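Side-chain contacts in putative pyrroline carboxylate reductase (Streptococcus pyogenes, PDB 2AHR), which probably catalyses the NAD(P)H-dependent reduction of 1-pyrroline-5-carboxylate to L-proline, the last step of proline biosynthesis: residues E[34-37]-E[38-42]; E[71-74]-E[75-79]; E[134-137]-E[138-141]; E[159-162]-E[163-167]; E[232-235]-E[236-239]. All coordinates share one frame; numbering follows the deposited sequence.

Overall arrangement
All five contacts are local, each within a turn or two of one helix, and they follow one another along the chain. Interactions 1 and 2 lie in the N-terminal Rossmann-type domain, on helices 36-46 and 73-77. Their centres are about 18 Å apart, and both bind the cofactor NADP. Interaction 3, on helix 134-145, packs on the far end of the same mixed sheet, away from the known sites and about 31 Å from interaction 1 between centres. Interactions 4 and 5 fall in the helical dimerisation region, on helices 158-185 and 228-239, with centres about 26 Å apart. Interaction 4 lies between NADP and the second subunit. Interaction 5 lies in the subunit interface, about 50 Å from interaction 1 between centres.

Interaction 1: E[34-37]-E[38-42]; sequences SSLE and RSKEI. With NAP (NADP nicotinamide-adenine-dinucleotide phosphate), chain S.
S35 stands at the N-cap of helix 36-46, and its carbonyl O takes two bonds from S39: the backbone N at 2.8 Å, nearly along the C=O axis, and OG at 2.7 Å, from above the carbonyl plane. The capping bond itself is R38 N to S35 OG, 3.2 Å. S35 OG sits between its own backbone N and carbonyl carbon (chi1 61°), which turns it back over the first turn. R38 bends at chi2 and chi3 and heads for the cofactor. Its CG passes S34 OG, which lies at the edge of the guanidinium. Both side chains hold the same oxygen of the 2'-phosphate of NADP. S34 OG donates to O1X at 2.8 Å, and R38 NE makes a weak bond to it at 2.9 Å. R38 NH2 is also 3.2 Å from E41 OE2, a salt bridge that probably helps to hold the guanidinium. Elsewhere the K40 and L36 side chains cross, with K40 CE 3.8 Å from L36 CG. The phosphate grip is consistent with use of NADP(H). The turn follows strand 28-32, the outermost strand at one end of the sheet within this chain. S39 OG also bonds G33 N in the strand-to-helix connection, and L36 and K40 pack on Y50.

Interaction 2: E[71-74]-E[75-79]; sequences QLFE and TVLKP. With NAP (NADP nicotinamide-adenine-dinucleotide phosphate), chain S.
L72 CB meets V76 CG2 at 3.9 Å, and both residues reach the adenine of NADP. L72 CD2 comes within 3.5 Å of N7A. With V76 CG1 anti to the backbone N (chi1 -180°), both valine methyls face the adenine: CG2 is 3.8 Å from N6A, and CG1 is 4.0 Å from N1A. The apolar contacts fall on two sides of this turn and short helix. The second is made by F73 and L77, which run side by side in the same direction, with L77 CD1 at 3.6 Å from F73 CD2, set obliquely to the ring.

The salt bridge is between the exposed E74 and K78, whose side chains also lie alongside each other. K78 NZ donates to E74 OE1 at 3.1 Å. It meets that oxygen on the anti side, 30° out of the carboxylate plane. The extended lysine chain brings CE along the glutamate as well.

The backbone bonds are V76 N to L72 O, L77 N to F73 O at 2.8 Å, and the longer K78 N to E74 O at 3.3 Å.

Helix 73-77 links strands 63-66 and 86-88 in a beta-alpha-beta unit. F73 and L77 pack inward on L66 of strand 63-66 and on L98 of helix 95-102. K78 touches F101 of that same helix.

Interaction 3: E[134-137]-E[138-141]; sequences QELQ and ARVR
Helix 134-145 connects strands 122-128 and 148-152 at one end of the mixed sheet, and L136 meets R139 on its first turns. The two side chains cross at a slant. L136 CD1 lies over one face of the R139 guanidinium, 3.5 Å above its plane and offset toward the rim, with NH2 the nearest atom at 3.5 Å. L136 gets there with CG anti to the backbone N (chi1 -180°), while R139 folds back at chi3. The same methyl carbon, CD1, approaches V140 CG2 at 4.3 Å.

On another side of the helix, Q137 CG comes to 3.8 Å from R141 NH2. The amide and guanidinium planes are 50° apart, and the contact is made by the aliphatic part of the glutamine. Backbone bonds run from A138, R139, V140 and R141 to the carbonyls four residues back; R141 N to Q137 O is the shortest, at 2.7 Å. L136 also packs on P85 and P107, and V140 on L126 of strand 122-128.

Neither arginine is paired with a carboxylate within the contact: E135 OE1 stays 5.8 Å from R139 NH1. The guanidinium groups meet carbon here, so the arginine contacts are probably mainly van der Waals, with little directional bonding; L136 and V140 form the buried part.

Interaction 4: E[159-162]-E[163-167]; sequences DTFT and ALAGS
The flat group is the F161 ring, and A165 CB, one turn further along the helix, sits over one of its faces. This is a CH-pi contact. CB lies 3.9 Å from the centroid of the F161 ring and 29° off the ring normal. It is displaced toward CE2, which it approaches to 3.5 Å. F161 can lean over its own helix because CG is anti to the backbone N (chi1 -174°). I196 of the second subunit packs on both F161 and A165, while M112 of strand 108-112 and I153 also touch the phenyl group.

T160 and L164 meet loosely, CG2 to CD1 at 4.4 Å. L164 packs on L179 of the second subunit. The polar ends turn elsewhere: T160 OG1 bonds N186 O of the second subunit, T162 OG1 bonds F158 O, and S167 OG bonds both T229 OG1 and T228 OG1 of the second subunit.

The backbone widens after the first bonds. L164 N and A165 N bond T160 O and F161 O in the usual manner, both at 2.9 Å. T162 O then takes S167 N at 2.8 Å, five residues on, and a weak bond from G166 N at 3.0 Å. S167 N lies nearly in line with the T162 C=O, though the bond is bent at its N-H (137°). G166 touches the bound NADP.

A pi-type turn of this kind is a local bulge in an alpha helix. Here it lies in helix 158-185 of the dimerisation region, between the cofactor and the second subunit.

Interaction 5: E[232-235]-E[236-239]; sequences GLME and LERL
E235 is central to this contact, and its carboxylate is gripped side-on by R238. R238 NE donates to E235 OE1 at 2.9 Å with a straight approach (165°), and R238 NH2 donates to E235 OE2 at 2.8 Å. The pair is a two-pronged salt bridge, but the two flat groups are not coplanar: their planes stand 44° apart. NE reaches OE1 from above the carboxylate plane, whereas NH2 meets OE2 on the syn side. The side chains lie alongside each other. E235 bends at chi2 (74°) and R238 at chi3, which brings the two ends together. E235 OE2 has another partner, S247 OG of the second subunit, so this buried carboxylate is held from both subunits. Such a grip would probably stabilise the charged form of E235.

L239 adds apolar cover at this end. Its CD1 comes to 3.5 Å from E235 OE2, and its CD2 lies over one face of the R238 guanidinium.

L236 packs back against the preceding turn. Its CB is 3.3 Å from L233 O, its CG is 3.6 Å from G232 O, and its side chain packs on A248 of the second subunit. E237 CG meets CE of selenomethionine M234 at 4.0 Å, where the two side chains cross. T242 and S246 of the third subunit pack on E237 and M234.

This is an intrahelical i to i+3 salt bridge on helix 228-239. It is built into the subunit interface of the dimerisation region, where several copies of the protein meet.

Interaction 1: E[34-37]-E[38-42]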
# COMPACT_ATOMS: atom_id res chain seq x y z
N SER E 34 -17.02 37.56 22.60
CA SER E 34 -18.14 37.03 21.79
C SER E 34 -19.50 37.45 22.33
O SER E 34 -20.48 37.55 21.58
CB SER E 34 -18.07 35.50 21.68
OG SER E 34 -18.25 34.87 22.94
N SER E 35 -19.56 37.67 23.64
CA SER E 35 -20.70 38.27 24.31
C SER E 35 -20.16 39.18 25.40
O SER E 35 -19.01 39.02 25.82
CB SER E 35 -21.63 37.20 24.89
OG SER E 35 -20.97 36.41 25.87
N LEU E 36 -20.97 40.13 25.85
CA LEU E 36 -20.60 41.00 26.97
C LEU E 36 -20.25 40.19 28.22
O LEU E 36 -19.30 40.52 28.94
CB LEU E 36 -21.71 42.00 27.28
CG LEU E 36 -21.42 43.04 28.38
CD1 LEU E 36 -20.26 43.97 28.01
CD2 LEU E 36 -22.69 43.82 28.70
N GLU E 37 -21.01 39.12 28.45
CA GLU E 37 -20.73 38.19 29.54
C GLU E 37 -19.32 37.59 29.42
O GLU E 37 -18.56 37.56 30.40
CB GLU E 37 -21.79 37.08 29.56
CG GLU E 37 -21.85 36.29 30.86
CD GLU E 37 -23.04 35.34 30.91
OE1 GLU E 37 -24.20 35.81 31.02
OE2 GLU E 37 -22.81 34.11 30.86
N ARG E 38 -18.97 37.14 28.21
CA ARG E 38 -17.64 36.60 27.90
C ARG E 38 -16.53 37.65 28.01
O ARG E 38 -15.44 37.32 28.46
CB ARG E 38 -17.63 35.99 26.49
CG ARG E 38 -18.37 34.65 26.35
CD ARG E 38 -17.62 33.52 27.05
NE ARG E 38 -16.21 33.51 26.66
CZ ARG E 38 -15.22 33.06 27.43
NH1 ARG E 38 -13.98 33.09 26.99
NH2 ARG E 38 -15.47 32.58 28.65
N SER E 39 -16.82 38.88 27.61
CA SER E 39 -15.84 39.98 27.65
C SER E 39 -15.38 40.29 29.08
O SER E 39 -14.18 40.30 29.37
CB SER E 39 -16.40 41.25 27.01
OG SER E 39 -17.09 40.98 25.81
N LYS E 40 -16.36 40.54 29.97
CA LYS E 40 -16.11 40.75 31.40
C LYS E 40 -15.26 39.62 31.95
O LYS E 40 -14.26 39.86 32.61
CB LYS E 40 -17.44 40.83 32.18
CG LYS E 40 -18.42 41.88 31.66
CD LYS E 40 -19.70 41.98 32.50
CE LYS E 40 -20.51 43.22 32.09
NZ LYS E 40 -21.75 43.44 32.87
N GLU E 41 -15.68 38.40 31.63
CA GLU E 41 -15.05 37.17 32.09
C GLU E 41 -13.58 37.02 31.69
O GLU E 41 -12.77 36.56 32.50
CB GLU E 41 -15.84 35.97 31.57
CG GLU E 41 -15.66 34.68 32.33
CD GLU E 41 -16.39 33.52 31.68
OE1 GLU E 41 -17.47 33.73 31.06
OE2 GLU E 41 -15.88 32.38 31.78
N ILE E 42 -13.23 37.40 30.46
CA ILE E 42 -11.82 37.33 30.04
C ILE E 42 -11.03 38.57 30.44
O ILE E 42 -9.82 38.47 30.68
CB ILE E 42 -11.63 36.94 28.52
CG1 ILE E 42 -11.65 38.16 27.61
CG2 ILE E 42 -12.63 35.88 28.07
CD1 ILE E 42 -10.27 38.70 27.31
PA NAP S . -10.06 30.40 19.09
O1A NAP S . -11.23 29.53 18.78
O2A NAP S . -9.26 29.81 20.20
O5B NAP S . -10.49 31.92 19.44
C5B NAP S . -11.54 32.59 18.77
C4B NAP S . -12.24 33.47 19.80
O4B NAP S . -13.12 34.39 19.19
C3B NAP S . -13.06 32.63 20.79
O3B NAP S . -12.56 32.88 22.09
C2B NAP S . -14.50 33.10 20.63
O2B NAP S . -15.19 33.31 21.85
C1B NAP S . -14.31 34.46 19.96
N9A NAP S . -15.53 34.86 19.22
C8A NAP S . -16.48 34.05 18.64
N7A NAP S . -17.43 34.83 18.08
C5A NAP S . -17.12 36.13 18.30
C6A NAP S . -17.76 37.33 17.96
N6A NAP S . -19.08 37.31 17.82
N1A NAP S . -17.17 38.52 18.34
C2A NAP S . -15.99 38.54 19.06
N3A NAP S . -15.38 37.35 19.40
C4A NAP S . -15.93 36.17 19.02
O3 NAP S . -9.18 30.63 17.74
PN NAP S . -7.60 30.98 17.74
O1N NAP S . -6.87 29.68 17.65
O2N NAP S . -7.25 31.94 18.82
O5D NAP S . -7.46 31.72 16.31
C5D NAP S . -7.83 33.07 16.14
C4D NAP S . -7.16 33.65 14.89
O4D NAP S . -5.75 33.52 14.96
C3D NAP S . -7.60 32.92 13.63
O3D NAP S . -7.98 33.89 12.69
C2D NAP S . -6.40 32.13 13.14
O2D NAP S . -6.37 32.09 11.72
C1D NAP S . -5.22 32.89 13.79
N1N NAP S . -4.04 32.08 14.20
C2N NAP S . -4.13 31.10 15.16
C3N NAP S . -3.00 30.38 15.54
C7N NAP S . -3.04 29.40 16.67
O7N NAP S . -1.83 28.78 17.03
N7N NAP S . -4.19 29.14 17.31
C4N NAP S . -1.76 30.66 14.94
C5N NAP S . -1.67 31.66 13.98
C6N NAP S . -2.82 32.36 13.62
P2B NAP S . -15.78 32.13 22.79
O1X NAP S . -16.64 32.78 23.86
O2X NAP S . -16.64 31.21 21.95
O3X NAP S . -14.64 31.35 23.43

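Interaction 2: E[71-74]-E[75-79]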
# COMPACT_ATOMS: atom_id res chain seq x y z
N GLN E 71 -13.62 32.32 9.57
CA GLN E 71 -15.00 31.96 9.22
C GLN E 71 -16.06 32.95 9.71
O GLN E 71 -17.21 32.88 9.26
CB GLN E 71 -15.36 30.55 9.74
CG GLN E 71 -14.60 29.40 9.11
CD GLN E 71 -13.34 29.03 9.89
OE1 GLN E 71 -12.79 29.82 10.65
NE2 GLN E 71 -12.88 27.80 9.69
N LEU E 72 -15.69 33.85 10.62
CA LEU E 72 -16.62 34.82 11.20
C LEU E 72 -16.37 36.26 10.77
O LEU E 72 -17.03 37.16 11.28
CB LEU E 72 -16.55 34.74 12.73
CG LEU E 72 -17.53 33.86 13.51
CD1 LEU E 72 -17.91 32.57 12.76
CD2 LEU E 72 -16.95 33.54 14.89
N PHE E 73 -15.43 36.48 9.86
CA PHE E 73 -15.10 37.84 9.41
C PHE E 73 -16.31 38.62 8.84
O PHE E 73 -16.61 39.71 9.29
CB PHE E 73 -13.92 37.81 8.41
CG PHE E 73 -12.55 38.02 9.05
CD1 PHE E 73 -12.17 37.31 10.19
CD2 PHE E 73 -11.63 38.92 8.49
CE1 PHE E 73 -10.91 37.50 10.78
CE2 PHE E 73 -10.38 39.12 9.06
CZ PHE E 73 -10.02 38.41 10.21
N GLU E 74 -16.99 38.03 7.86
CA GLU E 74 -18.17 38.65 7.24
C GLU E 74 -19.27 38.95 8.26
O GLU E 74 -19.65 40.11 8.43
CB GLU E 74 -18.70 37.75 6.12
CG GLU E 74 -19.81 38.38 5.30
CD GLU E 74 -19.81 37.91 3.85
OE1 GLU E 74 -20.30 38.67 2.98
OE2 GLU E 74 -19.30 36.80 3.57
N THR E 75 -19.75 37.92 8.94
CA THR E 75 -20.77 38.06 9.98
C THR E 75 -20.45 39.14 11.03
O THR E 75 -21.31 39.96 11.35
CB THR E 75 -20.99 36.71 10.69
OG1 THR E 75 -21.54 35.77 9.75
CG2 THR E 75 -21.96 36.84 11.88
N VAL E 76 -19.22 39.14 11.54
CA VAL E 76 -18.87 40.02 12.66
C VAL E 76 -18.47 41.43 12.22
O VAL E 76 -18.73 42.38 12.94
CB VAL E 76 -17.78 39.38 13.60
CG1 VAL E 76 -17.42 40.31 14.77
CG2 VAL E 76 -18.23 38.01 14.14
N LEU E 77 -17.84 41.57 11.05
CA LEU E 77 -17.24 42.86 10.66
C LEU E 77 -18.14 43.82 9.87
O LEU E 77 -18.05 45.04 10.03
CB LEU E 77 -15.92 42.66 9.89
CG LEU E 77 -14.83 41.81 10.56
CD1 LEU E 77 -13.63 41.74 9.66
CD2 LEU E 77 -14.46 42.35 11.94
N LYS E 78 -18.99 43.26 9.01
CA LYS E 78 -19.81 44.08 8.11
C LYS E 78 -20.72 45.09 8.85
O LYS E 78 -20.71 46.27 8.48
CB LYS E 78 -20.58 43.21 7.11
CG LYS E 78 -19.71 42.63 6.01
CD LYS E 78 -20.48 42.38 4.71
CE LYS E 78 -19.51 41.89 3.62
NZ LYS E 78 -20.12 41.69 2.27
N PRO E 79 -21.49 44.65 9.88
CA PRO E 79 -22.31 45.60 10.65
C PRO E 79 -21.58 46.72 11.40
O PRO E 79 -22.22 47.64 11.91
CB PRO E 79 -23.07 44.71 11.65
CG PRO E 79 -22.29 43.45 11.72
CD PRO E 79 -21.68 43.26 10.35
PA NAP S . -10.06 30.40 19.09
O1A NAP S . -11.23 29.53 18.78
O2A NAP S . -9.26 29.81 20.20
O5B NAP S . -10.49 31.92 19.44
C5B NAP S . -11.54 32.59 18.77
C4B NAP S . -12.24 33.47 19.80
O4B NAP S . -13.12 34.39 19.19
C3B NAP S . -13.06 32.63 20.79
O3B NAP S . -12.56 32.88 22.09
C2B NAP S . -14.50 33.10 20.63
O2B NAP S . -15.19 33.31 21.85
C1B NAP S . -14.31 34.46 19.96
N9A NAP S . -15.53 34.86 19.22
C8A NAP S . -16.48 34.05 18.64
N7A NAP S . -17.43 34.83 18.08
C5A NAP S . -17.12 36.13 18.30
C6A NAP S . -17.76 37.33 17.96
N6A NAP S . -19.08 37.31 17.82
N1A NAP S . -17.17 38.52 18.34
C2A NAP S . -15.99 38.54 19.06
N3A NAP S . -15.38 37.35 19.40
C4A NAP S . -15.93 36.17 19.02
O3 NAP S . -9.18 30.63 17.74
PN NAP S . -7.60 30.98 17.74
O1N NAP S . -6.87 29.68 17.65
O2N NAP S . -7.25 31.94 18.82
O5D NAP S . -7.46 31.72 16.31
C5D NAP S . -7.83 33.07 16.14
C4D NAP S . -7.16 33.65 14.89
O4D NAP S . -5.75 33.52 14.96
C3D NAP S . -7.60 32.92 13.63
O3D NAP S . -7.98 33.89 12.69
C2D NAP S . -6.40 32.13 13.14
O2D NAP S . -6.37 32.09 11.72
C1D NAP S . -5.22 32.89 13.79
N1N NAP S . -4.04 32.08 14.20
C2N NAP S . -4.13 31.10 15.16
C3N NAP S . -3.00 30.38 15.54
C7N NAP S . -3.04 29.40 16.67
O7N NAP S . -1.83 28.78 17.03
N7N NAP S . -4.19 29.14 17.31
C4N NAP S . -1.76 30.66 14.94
C5N NAP S . -1.67 31.66 13.98
C6N NAP S . -2.82 32.36 13.62
P2B NAP S . -15.78 32.13 22.79
O1X NAP S . -16.64 32.78 23.86
O2X NAP S . -16.64 31.21 21.95
O3X NAP S . -14.64 31.35 23.43

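Interaction 3: E[134-137]-E[138-141]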
# COMPACT_ATOMS: atom_id res chain seq x y z
N GLN E 134 5.08 54.09 5.70
CA GLN E 134 6.34 53.64 6.33
C GLN E 134 6.28 53.73 7.85
O GLN E 134 6.71 52.81 8.54
CB GLN E 134 7.52 54.50 5.88
CG GLN E 134 7.69 54.65 4.38
CD GLN E 134 8.35 53.44 3.73
OE1 GLN E 134 7.80 52.34 3.76
NE2 GLN E 134 9.53 53.65 3.14
N GLU E 135 5.76 54.84 8.35
CA GLU E 135 5.74 55.11 9.78
C GLU E 135 4.78 54.17 10.50
O GLU E 135 5.09 53.67 11.58
CB GLU E 135 5.39 56.57 10.05
CG GLU E 135 6.38 57.56 9.42
CD GLU E 135 6.30 58.95 10.02
OE1 GLU E 135 5.19 59.52 10.09
OE2 GLU E 135 7.37 59.48 10.42
N LEU E 136 3.62 53.95 9.89
CA LEU E 136 2.61 53.06 10.45
C LEU E 136 3.10 51.60 10.47
O LEU E 136 2.88 50.90 11.45
CB LEU E 136 1.28 53.16 9.71
CG LEU E 136 0.14 52.26 10.23
CD1 LEU E 136 -0.15 52.49 11.70
CD2 LEU E 136 -1.13 52.38 9.40
N GLN E 137 3.76 51.17 9.39
CA GLN E 137 4.29 49.81 9.33
C GLN E 137 5.34 49.60 10.42
O GLN E 137 5.34 48.57 11.11
CB GLN E 137 4.84 49.48 7.93
CG GLN E 137 5.38 48.05 7.79
CD GLN E 137 4.88 47.31 6.55
OE1 GLN E 137 3.89 47.70 5.93
NE2 GLN E 137 5.57 46.23 6.19
N ALA E 138 6.19 50.62 10.61
CA ALA E 138 7.22 50.63 11.65
C ALA E 138 6.63 50.60 13.06
O ALA E 138 7.17 49.92 13.95
CB ALA E 138 8.14 51.84 11.47
N ARG E 139 5.54 51.33 13.27
CA ARG E 139 4.83 51.30 14.55
C ARG E 139 4.23 49.92 14.85
O ARG E 139 4.28 49.45 15.99
CB ARG E 139 3.74 52.37 14.59
CG ARG E 139 4.16 53.66 15.32
CD ARG E 139 3.42 54.88 14.81
NE ARG E 139 1.97 54.76 14.84
CZ ARG E 139 1.14 55.29 13.93
NH1 ARG E 139 1.62 55.96 12.89
NH2 ARG E 139 -0.17 55.13 14.05
N VAL E 140 3.69 49.29 13.82
CA VAL E 140 3.14 47.94 13.95
C VAL E 140 4.26 46.90 14.10
O VAL E 140 4.12 45.96 14.87
CB VAL E 140 2.14 47.61 12.82
CG1 VAL E 140 1.69 46.14 12.88
CG2 VAL E 140 0.93 48.54 12.89
N ARG E 141 5.37 47.09 13.39
CA ARG E 141 6.54 46.26 13.57
C ARG E 141 7.06 46.30 15.02
O ARG E 141 7.51 45.29 15.55
CB ARG E 141 7.66 46.63 12.58
CG ARG E 141 8.83 45.64 12.61
CD ARG E 141 9.97 46.04 11.68
NE ARG E 141 9.53 46.22 10.31
CZ ARG E 141 9.49 47.39 9.66
NH1 ARG E 141 9.90 48.51 10.26
NH2 ARG E 141 9.06 47.45 8.40

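Interaction 4: E[159-162]-E[163-167]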
# COMPACT_ATOMS: atom_id res chain seq x y z
N ASP E 159 0.23 32.46 2.91
CA ASP E 159 -0.35 31.12 3.14
C ASP E 159 0.76 30.09 3.43
O ASP E 159 0.61 29.26 4.31
CB ASP E 159 -1.20 30.67 1.94
CG ASP E 159 -2.56 31.36 1.87
OD1 ASP E 159 -3.01 32.01 2.85
OD2 ASP E 159 -3.20 31.22 0.82
N THR E 160 1.85 30.15 2.66
CA THR E 160 3.03 29.34 2.91
C THR E 160 3.68 29.67 4.26
O THR E 160 4.12 28.76 4.95
CB THR E 160 4.09 29.52 1.77
OG1 THR E 160 3.47 29.27 0.51
CG2 THR E 160 5.25 28.56 1.92
N PHE E 161 3.72 30.95 4.64
CA PHE E 161 4.30 31.33 5.93
C PHE E 161 3.38 30.83 7.05
O PHE E 161 3.85 30.38 8.09
CB PHE E 161 4.49 32.85 6.03
CG PHE E 161 5.22 33.31 7.27
CD1 PHE E 161 6.57 33.66 7.21
CD2 PHE E 161 4.55 33.43 8.48
CE1 PHE E 161 7.25 34.09 8.34
CE2 PHE E 161 5.22 33.87 9.65
CZ PHE E 161 6.57 34.20 9.57
N THR E 162 2.06 30.92 6.85
CA THR E 162 1.08 30.34 7.79
C THR E 162 1.41 28.87 8.10
O THR E 162 1.31 28.43 9.26
CB THR E 162 -0.34 30.44 7.21
OG1 THR E 162 -0.64 31.82 6.95
CG2 THR E 162 -1.39 29.83 8.16
N ALA E 163 1.81 28.11 7.08
CA ALA E 163 2.16 26.70 7.27
C ALA E 163 3.53 26.53 7.93
O ALA E 163 3.69 25.68 8.81
CB ALA E 163 2.12 25.93 5.90
N LEU E 164 4.53 27.29 7.47
CA LEU E 164 5.89 27.12 7.98
C LEU E 164 6.08 27.61 9.39
O LEU E 164 6.93 27.08 10.11
CB LEU E 164 6.89 27.85 7.10
CG LEU E 164 7.11 27.34 5.69
CD1 LEU E 164 8.25 28.19 5.08
CD2 LEU E 164 7.45 25.87 5.68
N ALA E 165 5.30 28.60 9.80
CA ALA E 165 5.55 29.25 11.10
C ALA E 165 4.33 29.19 12.00
O ALA E 165 4.47 29.09 13.20
CB ALA E 165 5.95 30.71 10.89
N GLY E 166 3.15 29.32 11.40
CA GLY E 166 1.90 29.43 12.16
C GLY E 166 1.40 28.09 12.64
O GLY E 166 1.01 27.94 13.82
N SER E 167 1.40 27.12 11.73
CA SER E 167 0.88 25.79 12.03
C SER E 167 1.96 24.83 12.49
O SER E 167 1.68 23.87 13.21
CB SER E 167 0.23 25.18 10.78
OG SER E 167 -0.90 25.92 10.42

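Interaction 5: E[232-235]-E[236-239]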
# COMPACT_ATOMS: atom_id res chain seq x y z
N GLY E 232 18.47 4.23 11.32
CA GLY E 232 17.23 4.98 11.55
C GLY E 232 16.84 5.93 10.42
O GLY E 232 15.66 6.07 10.09
N LEU E 233 17.84 6.57 9.81
CA LEU E 233 17.60 7.50 8.72
C LEU E 233 17.01 6.83 7.47
O LEU E 233 16.08 7.37 6.86
CB LEU E 233 18.89 8.28 8.36
CG LEU E 233 18.71 9.48 7.43
CD1 LEU E 233 18.22 10.72 8.20
CD2 LEU E 233 20.03 9.85 6.69
N MSE E 234 17.57 5.68 7.08
CA MSE E 234 17.02 4.91 5.96
C MSE E 234 15.62 4.36 6.26
O MSE E 234 14.83 4.14 5.35
CB MSE E 234 17.94 3.77 5.55
CG MSE E 234 19.18 4.18 4.72
SE MSE E 234 18.93 5.34 3.31
CE MSE E 234 19.26 6.66 4.29
N GLU E 235 15.31 4.14 7.54
CA GLU E 235 13.94 3.78 7.91
C GLU E 235 13.00 4.98 7.72
O GLU E 235 11.87 4.82 7.28
CB GLU E 235 13.87 3.18 9.32
CG GLU E 235 12.47 2.76 9.82
CD GLU E 235 11.92 1.48 9.17
OE1 GLU E 235 12.51 1.02 8.17
OE2 GLU E 235 10.88 0.94 9.67
N LEU E 236 13.48 6.20 8.00
CA LEU E 236 12.70 7.41 7.74
C LEU E 236 12.44 7.56 6.24
O LEU E 236 11.34 7.91 5.84
CB LEU E 236 13.39 8.68 8.31
CG LEU E 236 13.43 8.84 9.85
CD1 LEU E 236 14.20 10.09 10.28
CD2 LEU E 236 12.02 8.84 10.47
N GLU E 237 13.45 7.26 5.43
CA GLU E 237 13.31 7.27 3.97
C GLU E 237 12.31 6.20 3.51
O GLU E 237 11.41 6.48 2.72
CB GLU E 237 14.67 7.05 3.28
CG GLU E 237 15.63 8.23 3.48
CD GLU E 237 15.12 9.51 2.83
OE1 GLU E 237 14.37 9.41 1.81
OE2 GLU E 237 15.43 10.61 3.33
N ARG E 238 12.49 4.97 3.99
CA ARG E 238 11.58 3.91 3.61
C ARG E 238 10.12 4.28 3.87
O ARG E 238 9.28 4.06 3.00
CB ARG E 238 11.92 2.59 4.30
CG ARG E 238 10.94 1.46 3.91
CD ARG E 238 11.36 0.14 4.53
NE ARG E 238 10.98 0.03 5.94
CZ ARG E 238 9.79 -0.42 6.36
NH1 ARG E 238 8.87 -0.75 5.49
NH2 ARG E 238 9.52 -0.52 7.66
N LEU E 239 9.84 4.86 5.04
CA LEU E 239 8.47 5.18 5.41
C LEU E 239 8.00 6.57 4.92
O LEU E 239 6.83 6.94 5.11
CB LEU E 239 8.24 4.94 6.92
CG LEU E 239 8.34 3.48 7.42
CD1 LEU E 239 8.37 3.34 8.95
CD2 LEU E 239 7.21 2.59 6.85